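Local coordinates for TRAP dicarboxylate transporter-DctP subunit (Marinobacter aquaeolei, PDB 4PFI), which probably binds a small organic acid in the periplasm as the solute-binding subunit of a TRAP transporter, captured here in an open, ligand-free state, at residues 47-57 against 274-285; 167-175 against 302-312. One frame throughout, in Å; residues are numbered along the deposited sequence.

How the contacts relate
The two contacts share no segment and lie apart, their centres 30 Å from each other and their nearest atoms about 10 Å. Contact 1 sits deeper, about 13 Å from the centre of the chain against 22 Å for contact 2, and joins two helices mainly through apolar side chains. Contact 2 sets a loop, 167-175, against the end of strand 300-303 and the start of helix 306-316, and mixes an aromatic patch with a salt bridge whose hydrogen bond is weak and a bridging water. Both are partly buried. The chain links them directly: helix 263-296, which supplies one side of contact 1, is followed by strand 300-303, which enters contact 2.

Contact 1: 47-57 against 274-285; sequences GSVQHLYAQQF and LSEEAWTLQEDL
The Y53 ring carries L274 CD1 over one face, 4.2 Å from the ring centroid and 16° off the ring normal, a CH-pi contact; A278 CB lies at the ring edge, near its plane. The rim is touched as well, with Y53 CE2 3.5 Å from L274 CB. Holding CG anti to the backbone N (chi1 178°) swings the ring toward helix 263-296, although Y53 leaves the backbone at a slant to that helix. L274 CD1 also lies at the edge of the F57 ring, near its plane, and 3.8 Å from F57 CB, while its other methyl, CD2, rests against Q56 CB. One leucine thus wedges among three residues of the opposing helix.

The segments are two helices packed face to face, their axes 10.0 Å apart at closest approach and their directions 141° apart, closer to antiparallel than to perpendicular. They belong to the alpha/beta architecture of family 7 solute-binding proteins: Y53 and A278 both touch V155 of strand 149-164, and the Y53 ring also meets F98.

Toward the start of helix 49-65, L281 CD2 approaches L52 CB at 4.3 Å. L285 packs more closely, with CD2 3.7 Å from V49 CG2 and 3.4 Å from G47 O. V49 also lies alongside Q282, its CG2 against CB; the Q282 amide leads away, and its OE1 is bonded to N286. S48 caps the helix, its OG accepting from H51 N at 3.1 Å in a nearly straight bond; the same OG is also hydrogen-bonded to I45 O.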
loop_
_atom_site.group_PDB
_atom_site.type_symbol
_atom_site.label_atom_id
_atom_site.label_comp_id
_atom_site.label_asym_id
_atom_site.label_seq_id
_atom_site.Cartn_x
_atom_site.Cartn_y
_atom_site.Cartn_z
ATOM N N GLY A 47 8.526 -0.417 13.564
ATOM C CA GLY A 47 8.672 0.990 13.261
ATOM C C GLY A 47 7.785 1.403 12.103
ATOM O O GLY A 47 7.400 2.559 12.006
ATOM N N SER A 48 7.447 0.456 11.234
ATOM C CA SER A 48 6.566 0.738 10.105
ATOM C C SER A 48 5.134 1.086 10.516
ATOM O O SER A 48 4.708 0.814 11.638
ATOM C CB SER A 48 6.467 -0.488 9.208
ATOM O OG SER A 48 5.752 -1.505 9.903
ATOM N N VAL A 49 4.387 1.637 9.566
ATOM C CA VAL A 49 2.973 1.932 9.736
ATOM C C VAL A 49 2.186 0.679 10.138
ATOM O O VAL A 49 1.321 0.742 11.002
ATOM C CB VAL A 49 2.364 2.508 8.445
ATOM C CG1 VAL A 49 0.878 2.796 8.624
ATOM C CG2 VAL A 49 3.110 3.774 8.004
ATOM N N GLN A 50 2.487 -0.453 9.511
ATOM C CA GLN A 50 1.851 -1.711 9.857
ATOM C C GLN A 50 2.108 -2.087 11.316
ATOM O O GLN A 50 1.186 -2.473 12.034
ATOM C CB GLN A 50 2.331 -2.830 8.920
ATOM C CG GLN A 50 1.714 -2.729 7.545
ATOM C CD GLN A 50 1.973 -3.912 6.658
ATOM O OE1 GLN A 50 2.274 -5.017 7.125
ATOM N NE2 GLN A 50 1.862 -3.692 5.349
ATOM N N HIS A 51 3.357 -2.000 11.750
ATOM C CA HIS A 51 3.678 -2.291 13.124
ATOM C C HIS A 51 2.934 -1.332 14.110
ATOM O O HIS A 51 2.327 -1.774 15.082
ATOM C CB HIS A 51 5.178 -2.212 13.340
ATOM C CG HIS A 51 5.619 -2.799 14.640
ATOM N ND1 HIS A 51 6.411 -2.117 15.534
ATOM C CD2 HIS A 51 5.362 -4.006 15.200
ATOM C CE1 HIS A 51 6.635 -2.883 16.592
ATOM N NE2 HIS A 51 6.010 -4.028 16.412
ATOM N N LEU A 52 2.983 -0.029 13.848
ATOM C CA LEU A 52 2.319 0.934 14.714
ATOM C C LEU A 52 0.834 0.643 14.796
ATOM O O LEU A 52 0.244 0.684 15.874
ATOM C CB LEU A 52 2.544 2.348 14.205
ATOM C CG LEU A 52 4.002 2.781 14.345
ATOM C CD1 LEU A 52 4.226 4.142 13.690
ATOM C CD2 LEU A 52 4.412 2.787 15.808
ATOM N N TYR A 53 0.239 0.355 13.643
ATOM C CA TYR A 53 -1.179 0.014 13.562
ATOM C C TYR A 53 -1.443 -1.223 14.410
ATOM O O TYR A 53 -2.353 -1.247 15.245
ATOM C CB TYR A 53 -1.571 -0.266 12.113
ATOM C CG TYR A 53 -3.012 -0.675 11.874
ATOM C CD1 TYR A 53 -3.423 -2.009 12.009
ATOM C CD2 TYR A 53 -3.964 0.265 11.483
ATOM C CE1 TYR A 53 -4.747 -2.389 11.769
ATOM C CE2 TYR A 53 -5.289 -0.111 11.242
ATOM C CZ TYR A 53 -5.668 -1.434 11.387
ATOM O OH TYR A 53 -6.977 -1.775 11.143
ATOM N N ALA A 54 -0.636 -2.252 14.190
ATOM C CA ALA A 54 -0.842 -3.512 14.882
ATOM C C ALA A 54 -0.690 -3.356 16.410
ATOM O O ALA A 54 -1.439 -3.975 17.174
ATOM C CB ALA A 54 0.078 -4.567 14.343
ATOM N N GLN A 55 0.255 -2.521 16.853
ATOM C CA GLN A 55 0.414 -2.270 18.278
ATOM C C GLN A 55 -0.854 -1.676 18.867
ATOM O O GLN A 55 -1.268 -2.040 19.950
ATOM C CB GLN A 55 1.541 -1.299 18.531
ATOM C CG GLN A 55 2.887 -1.917 18.576
ATOM C CD GLN A 55 3.969 -0.850 18.542
ATOM O OE1 GLN A 55 4.881 -0.896 17.714
ATOM N NE2 GLN A 55 3.846 0.149 19.414
ATOM N N GLN A 56 -1.445 -0.732 18.152
ATOM C CA GLN A 56 -2.690 -0.126 18.570
ATOM C C GLN A 56 -3.837 -1.137 18.564
ATOM O O GLN A 56 -4.720 -1.087 19.428
ATOM C CB GLN A 56 -3.042 1.018 17.638
ATOM C CG GLN A 56 -2.098 2.184 17.728
ATOM C CD GLN A 56 -2.407 3.027 18.937
ATOM O OE1 GLN A 56 -1.687 2.977 19.936
ATOM N NE2 GLN A 56 -3.513 3.783 18.876
ATOM N N PHE A 57 -3.837 -2.032 17.580
ATOM C CA PHE A 57 -4.866 -3.063 17.486
ATOM C C PHE A 57 -4.754 -4.012 18.680
ATOM O O PHE A 57 -5.763 -4.430 19.247
ATOM C CB PHE A 57 -4.726 -3.852 16.186
ATOM C CG PHE A 57 -5.706 -4.987 16.037
ATOM C CD1 PHE A 57 -6.999 -4.751 15.580
ATOM C CD2 PHE A 57 -5.328 -6.287 16.315
ATOM C CE1 PHE A 57 -7.903 -5.793 15.414
ATOM C CE2 PHE A 57 -6.225 -7.343 16.154
ATOM C CZ PHE A 57 -7.515 -7.100 15.708
ATOM N N LEU A 274 -9.516 2.281 13.942
ATOM C CA LEU A 274 -8.118 2.471 13.631
ATOM C C LEU A 274 -7.942 3.034 12.232
ATOM O O LEU A 274 -6.841 3.415 11.851
ATOM C CB LEU A 274 -7.371 1.148 13.775
ATOM C CG LEU A 274 -7.254 0.650 15.222
ATOM C CD1 LEU A 274 -6.369 -0.589 15.282
ATOM C CD2 LEU A 274 -6.724 1.755 16.131
ATOM N N SER A 275 -9.027 3.088 11.465
ATOM C CA SER A 275 -8.971 3.657 10.127
ATOM C C SER A 275 -8.489 5.110 10.195
ATOM O O SER A 275 -7.562 5.507 9.482
ATOM C CB SER A 275 -10.348 3.612 9.471
ATOM O OG SER A 275 -10.483 4.658 8.523
ATOM N N GLU A 276 -9.117 5.877 11.083
ATOM C CA GLU A 276 -8.893 7.311 11.214
ATOM C C GLU A 276 -7.529 7.599 11.820
ATOM O O GLU A 276 -6.802 8.502 11.375
ATOM C CB GLU A 276 -9.991 7.906 12.099
ATOM C CG GLU A 276 -9.938 9.410 12.298
ATOM C CD GLU A 276 -11.167 9.944 13.047
ATOM O OE1 GLU A 276 -11.029 10.995 13.714
ATOM O OE2 GLU A 276 -12.261 9.320 12.977
ATOM N N GLU A 277 -7.189 6.841 12.854
ATOM C CA GLU A 277 -5.888 6.973 13.498
ATOM C C GLU A 277 -4.777 6.583 12.516
ATOM O O GLU A 277 -3.680 7.115 12.567
ATOM C CB GLU A 277 -5.844 6.084 14.746
ATOM C CG GLU A 277 -4.468 5.937 15.381
ATOM C CD GLU A 277 -4.125 7.052 16.364
ATOM O OE1 GLU A 277 -5.009 7.890 16.669
ATOM O OE2 GLU A 277 -2.962 7.081 16.839
ATOM N N ALA A 278 -5.069 5.647 11.621
ATOM C CA ALA A 278 -4.083 5.216 10.641
ATOM C C ALA A 278 -3.696 6.378 9.720
ATOM O O ALA A 278 -2.549 6.504 9.351
ATOM C CB ALA A 278 -4.613 4.050 9.827
ATOM N N TRP A 279 -4.659 7.217 9.350
ATOM C CA TRP A 279 -4.354 8.360 8.512
ATOM C C TRP A 279 -3.399 9.288 9.238
ATOM O O TRP A 279 -2.528 9.899 8.629
ATOM C CB TRP A 279 -5.612 9.093 8.084
ATOM C CG TRP A 279 -6.305 8.336 7.005
ATOM C CD1 TRP A 279 -7.277 7.375 7.164
ATOM C CD2 TRP A 279 -6.084 8.450 5.596
ATOM N NE1 TRP A 279 -7.656 6.889 5.941
ATOM C CE2 TRP A 279 -6.944 7.531 4.963
ATOM C CE3 TRP A 279 -5.250 9.244 4.807
ATOM C CZ2 TRP A 279 -6.997 7.387 3.580
ATOM C CZ3 TRP A 279 -5.296 9.089 3.423
ATOM C CH2 TRP A 279 -6.163 8.174 2.827
ATOM N N THR A 280 -3.527 9.343 10.554
ATOM C CA THR A 280 -2.690 10.233 11.335
ATOM C C THR A 280 -1.321 9.622 11.614
ATOM O O THR A 280 -0.328 10.325 11.625
ATOM C CB THR A 280 -3.369 10.615 12.653
ATOM O OG1 THR A 280 -4.568 11.357 12.368
ATOM C CG2 THR A 280 -2.416 11.454 13.531
ATOM N N LEU A 281 -1.265 8.316 11.833
ATOM C CA LEU A 281 0.004 7.650 12.085
ATOM C C LEU A 281 0.892 7.746 10.858
ATOM O O LEU A 281 2.097 7.990 10.964
ATOM C CB LEU A 281 -0.227 6.179 12.398
ATOM C CG LEU A 281 -0.722 5.876 13.814
ATOM C CD1 LEU A 281 -1.275 4.457 13.886
ATOM C CD2 LEU A 281 0.413 6.076 14.827
ATOM N N GLN A 282 0.314 7.578 9.679
ATOM C CA GLN A 282 1.166 7.526 8.510
ATOM C C GLN A 282 1.643 8.927 8.150
ATOM O O GLN A 282 2.797 9.087 7.772
ATOM C CB GLN A 282 0.515 6.798 7.318
ATOM C CG GLN A 282 -0.702 7.470 6.745
ATOM C CD GLN A 282 -0.341 8.672 5.918
ATOM O OE1 GLN A 282 0.824 8.887 5.596
ATOM N NE2 GLN A 282 -1.329 9.479 5.587
ATOM N N GLU A 283 0.778 9.936 8.274
ATOM C CA GLU A 283 1.182 11.317 7.957
ATOM C C GLU A 283 2.398 11.710 8.807
ATOM O O GLU A 283 3.382 12.248 8.296
ATOM C CB GLU A 283 0.035 12.313 8.214
ATOM C CG GLU A 283 0.374 13.765 7.822
ATOM C CD GLU A 283 -0.768 14.743 8.052
ATOM O OE1 GLU A 283 -1.804 14.335 8.613
ATOM O OE2 GLU A 283 -0.636 15.933 7.675
ATOM N N ASP A 284 2.306 11.421 10.108
ATOM C CA ASP A 284 3.359 11.715 11.076
ATOM C C ASP A 284 4.637 10.886 10.839
ATOM O O ASP A 284 5.741 11.434 10.835
ATOM C CB ASP A 284 2.846 11.444 12.495
ATOM C CG ASP A 284 1.930 12.563 13.038
ATOM O OD1 ASP A 284 1.920 13.697 12.486
ATOM O OD2 ASP A 284 1.231 12.313 14.049
ATOM N N LEU A 285 4.501 9.569 10.643
ATOM C CA LEU A 285 5.691 8.740 10.452
ATOM C C LEU A 285 6.435 9.179 9.181
ATOM O O LEU A 285 7.656 9.301 9.163
ATOM C CB LEU A 285 5.353 7.258 10.351
ATOM C CG LEU A 285 6.565 6.333 10.096
ATOM C CD1 LEU A 285 7.598 6.386 11.230
ATOM C CD2 LEU A 285 6.098 4.907 9.880
#

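Contact 2: 167-175 against 302-312; sequences PLRTPSDFQ and VRLTEDERAAF
With CG beside the backbone N and the chain extended from there to NE, R169 reaches E308 through NH1, which donates to E308 OE2 at 3.3 Å in a weak bond, bent to 148°, within a salt bridge. The guanidinium and carboxylate planes are 43° apart, and V302 CG1 lies over one guanidinium face. E308 OE1 accepts from T305 N, and E308 N donates to T305 OG1: a capping box at the start of helix 306-316. A lysine in place of E308 would probably leave T305 N without its side-chain acceptor and set a second positive charge beside R169.

Several backbone groups find partners as well. One water donates to both R169 O (2.5 Å) and E308 O (2.7 Å), tying loop to helix. Within the loop D173 OD2 takes two donors, R169 N at 2.9 Å on its anti lone pair and T170 N at 3.2 Å from above the carboxylate plane.

Alongside, P171 CD sits over one face of F312, 4.0 Å from the ring centroid, in a CH-pi contact, whereas F174 and F312 meet rim to rim with planes at 85°. W162 and Y194 extend this aromatic patch, each meeting F312 edge-to-face.

The loop thus spans from strand 149-164 to strand 178-180 while packing on helix 306-316, and strand 300-303 pairs in parallel with strand 236-239, where L168 N also bonds T238 OG1.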
loop_
_atom_site.group_PDB
_atom_site.type_symbol
_atom_site.label_atom_id
_atom_site.label_comp_id
_atom_site.label_asym_id
_atom_site.label_seq_id
_atom_site.Cartn_x
_atom_site.Cartn_y
_atom_site.Cartn_z
ATOM N N PRO A 167 15.050 15.232 -11.635
ATOM C CA PRO A 167 13.642 15.472 -11.284
ATOM C C PRO A 167 12.714 14.779 -12.272
ATOM O O PRO A 167 13.105 14.566 -13.406
ATOM C CB PRO A 167 13.487 17.002 -11.375
ATOM C CG PRO A 167 14.903 17.556 -11.489
ATOM C CD PRO A 167 15.710 16.446 -12.140
ATOM N N LEU A 168 11.513 14.416 -11.834
ATOM C CA LEU A 168 10.558 13.733 -12.688
ATOM C C LEU A 168 9.321 14.632 -12.827
ATOM O O LEU A 168 8.277 14.361 -12.229
ATOM C CB LEU A 168 10.200 12.378 -12.097
ATOM C CG LEU A 168 11.379 11.400 -11.997
ATOM C CD1 LEU A 168 11.090 10.261 -11.036
ATOM C CD2 LEU A 168 11.749 10.835 -13.372
ATOM N N ARG A 169 9.466 15.713 -13.605
ATOM C CA ARG A 169 8.431 16.736 -13.710
ATOM C C ARG A 169 7.444 16.507 -14.851
ATOM O O ARG A 169 6.311 16.968 -14.781
ATOM C CB ARG A 169 9.072 18.110 -13.893
ATOM C CG ARG A 169 9.931 18.539 -12.733
ATOM C CD ARG A 169 10.784 19.756 -13.110
ATOM N NE ARG A 169 11.488 20.275 -11.945
ATOM C CZ ARG A 169 10.882 20.907 -10.944
ATOM N NH1 ARG A 169 9.562 21.096 -10.986
ATOM N NH2 ARG A 169 11.593 21.336 -9.900
ATOM N N THR A 170 7.884 15.828 -15.905
ATOM C CA THR A 170 7.007 15.515 -17.038
ATOM C C THR A 170 7.199 14.056 -17.432
ATOM O O THR A 170 8.215 13.465 -17.104
ATOM C CB THR A 170 7.294 16.405 -18.259
ATOM O OG1 THR A 170 8.564 16.048 -18.819
ATOM C CG2 THR A 170 7.323 17.862 -17.856
ATOM N N PRO A 171 6.209 13.466 -18.112
ATOM C CA PRO A 171 6.347 12.101 -18.632
ATOM C C PRO A 171 7.620 11.948 -19.432
ATOM O O PRO A 171 8.274 10.905 -19.353
ATOM C CB PRO A 171 5.126 11.955 -19.546
ATOM C CG PRO A 171 4.115 12.884 -18.968
ATOM C CD PRO A 171 4.883 14.039 -18.413
ATOM N N SER A 172 7.982 12.983 -20.179
ATOM C CA SER A 172 9.213 12.957 -20.947
ATOM C C SER A 172 10.453 12.574 -20.087
ATOM O O SER A 172 11.379 11.936 -20.590
ATOM C CB SER A 172 9.441 14.315 -21.605
ATOM O OG SER A 172 10.721 14.329 -22.214
ATOM N N ASP A 173 10.475 12.965 -18.807
ATOM C CA ASP A 173 11.584 12.625 -17.910
ATOM C C ASP A 173 11.719 11.116 -17.614
ATOM O O ASP A 173 12.782 10.658 -17.168
ATOM C CB ASP A 173 11.453 13.388 -16.593
ATOM C CG ASP A 173 11.661 14.895 -16.758
ATOM O OD1 ASP A 173 12.409 15.299 -17.687
ATOM O OD2 ASP A 173 11.078 15.678 -15.965
ATOM N N PHE A 174 10.657 10.359 -17.850
ATOM C CA PHE A 174 10.643 8.908 -17.646
ATOM C C PHE A 174 11.150 8.132 -18.872
ATOM O O PHE A 174 11.488 6.951 -18.745
ATOM C CB PHE A 174 9.222 8.417 -17.313
ATOM C CG PHE A 174 8.818 8.643 -15.892
ATOM C CD1 PHE A 174 9.168 7.733 -14.914
ATOM C CD2 PHE A 174 8.099 9.772 -15.528
ATOM C CE1 PHE A 174 8.825 7.946 -13.594
ATOM C CE2 PHE A 174 7.735 9.983 -14.208
ATOM C CZ PHE A 174 8.103 9.079 -13.242
ATOM N N GLN A 175 11.195 8.770 -20.046
ATOM C CA GLN A 175 11.567 8.066 -21.297
ATOM C C GLN A 175 12.907 7.335 -21.203
ATOM O O GLN A 175 13.941 7.957 -20.941
ATOM C CB GLN A 175 11.607 9.030 -22.492
ATOM C CG GLN A 175 10.259 9.219 -23.180
ATOM C CD GLN A 175 9.901 8.058 -24.101
ATOM O OE1 GLN A 175 10.750 7.201 -24.400
ATOM N NE2 GLN A 175 8.638 8.011 -24.547
ATOM N N VAL A 302 11.111 17.746 -4.590
ATOM C CA VAL A 302 10.382 18.451 -5.632
ATOM C C VAL A 302 8.908 18.109 -5.486
ATOM O O VAL A 302 8.568 16.948 -5.562
ATOM C CB VAL A 302 10.880 18.009 -7.038
ATOM C CG1 VAL A 302 9.987 18.610 -8.122
ATOM C CG2 VAL A 302 12.358 18.402 -7.249
ATOM N N ARG A 303 8.046 19.086 -5.219
ATOM C CA ARG A 303 6.593 18.837 -5.252
ATOM C C ARG A 303 6.063 19.334 -6.578
ATOM O O ARG A 303 6.224 20.492 -6.896
ATOM C CB ARG A 303 5.842 19.527 -4.108
ATOM C CG ARG A 303 6.638 19.465 -2.808
ATOM C CD ARG A 303 5.805 19.112 -1.587
ATOM N NE ARG A 303 6.682 18.822 -0.445
ATOM C CZ ARG A 303 6.443 17.879 0.462
ATOM N NH1 ARG A 303 7.299 17.675 1.458
ATOM N NH2 ARG A 303 5.325 17.130 0.365
ATOM N N LEU A 304 5.460 18.444 -7.358
ATOM C CA LEU A 304 4.914 18.830 -8.655
ATOM C C LEU A 304 3.800 19.875 -8.506
ATOM O O LEU A 304 3.013 19.822 -7.552
ATOM C CB LEU A 304 4.388 17.606 -9.398
ATOM C CG LEU A 304 5.433 16.546 -9.764
ATOM C CD1 LEU A 304 4.794 15.507 -10.689
ATOM C CD2 LEU A 304 6.715 17.132 -10.384
ATOM N N THR A 305 3.760 20.828 -9.430
ATOM C CA THR A 305 2.662 21.795 -9.522
ATOM C C THR A 305 1.420 21.105 -10.057
ATOM O O THR A 305 1.511 20.013 -10.610
ATOM C CB THR A 305 2.970 22.910 -10.515
ATOM O OG1 THR A 305 3.128 22.334 -11.824
ATOM C CG2 THR A 305 4.229 23.681 -10.110
ATOM N N GLU A 306 0.269 21.744 -9.907
ATOM C CA GLU A 306 -0.983 21.195 -10.439
ATOM C C GLU A 306 -0.911 20.978 -11.953
ATOM O O GLU A 306 -1.400 19.972 -12.450
ATOM C CB GLU A 306 -2.168 22.079 -10.053
ATOM C CG GLU A 306 -2.530 21.963 -8.577
ATOM C CD GLU A 306 -2.776 20.514 -8.125
ATOM O OE1 GLU A 306 -3.677 19.843 -8.693
ATOM O OE2 GLU A 306 -2.061 20.041 -7.203
ATOM N N ASP A 307 -0.273 21.893 -12.677
ATOM C CA ASP A 307 -0.095 21.722 -14.116
ATOM C C ASP A 307 0.714 20.466 -14.442
ATOM O O ASP A 307 0.370 19.709 -15.344
ATOM C CB ASP A 307 0.600 22.939 -14.723
ATOM C CG ASP A 307 -0.332 24.123 -14.883
ATOM O OD1 ASP A 307 -1.497 24.028 -14.433
ATOM O OD2 ASP A 307 0.109 25.156 -15.443
ATOM N N GLU A 308 1.797 20.251 -13.712
ATOM C CA GLU A 308 2.653 19.099 -13.961
ATOM C C GLU A 308 1.894 17.814 -13.623
ATOM O O GLU A 308 1.986 16.826 -14.338
ATOM C CB GLU A 308 3.973 19.221 -13.178
ATOM C CG GLU A 308 4.928 20.267 -13.740
ATOM C CD GLU A 308 6.085 20.637 -12.782
ATOM O OE1 GLU A 308 5.962 20.487 -11.542
ATOM O OE2 GLU A 308 7.141 21.085 -13.278
ATOM N N ARG A 309 1.119 17.838 -12.546
ATOM C CA ARG A 309 0.342 16.674 -12.165
ATOM C C ARG A 309 -0.690 16.364 -13.234
ATOM O O ARG A 309 -0.901 15.204 -13.595
ATOM C CB ARG A 309 -0.335 16.896 -10.817
ATOM C CG ARG A 309 0.690 17.017 -9.705
ATOM C CD ARG A 309 0.081 17.186 -8.320
ATOM N NE ARG A 309 -0.575 15.962 -7.867
ATOM C CZ ARG A 309 -1.874 15.846 -7.638
ATOM N NH1 ARG A 309 -2.686 16.886 -7.803
ATOM N NH2 ARG A 309 -2.363 14.687 -7.229
ATOM N N ALA A 310 -1.327 17.421 -13.735
ATOM C CA ALA A 310 -2.383 17.296 -14.726
ATOM C C ALA A 310 -1.829 16.634 -15.981
ATOM O O ALA A 310 -2.510 15.832 -16.604
ATOM C CB ALA A 310 -2.969 18.651 -15.048
ATOM N N ALA A 311 -0.584 16.943 -16.326
ATOM C CA ALA A 311 0.043 16.338 -17.491
ATOM C C ALA A 311 0.262 14.814 -17.308
ATOM O O ALA A 311 0.112 14.031 -18.255
ATOM C CB ALA A 311 1.365 17.058 -17.832
ATOM N N PHE A 312 0.607 14.399 -16.093
ATOM C CA PHE A 312 0.826 12.991 -15.801
ATOM C C PHE A 312 -0.501 12.269 -15.770
ATOM O O PHE A 312 -0.589 11.106 -16.153
ATOM C CB PHE A 312 1.532 12.802 -14.453
ATOM C CG PHE A 312 3.021 12.973 -14.504
ATOM C CD1 PHE A 312 3.819 12.026 -15.127
ATOM C CD2 PHE A 312 3.642 14.035 -13.863
ATOM C CE1 PHE A 312 5.198 12.167 -15.152
ATOM C CE2 PHE A 312 5.050 14.172 -13.891
ATOM C CZ PHE A 312 5.814 13.244 -14.533
HETATM O O HOH W 1 4.152 16.840 -16.021
#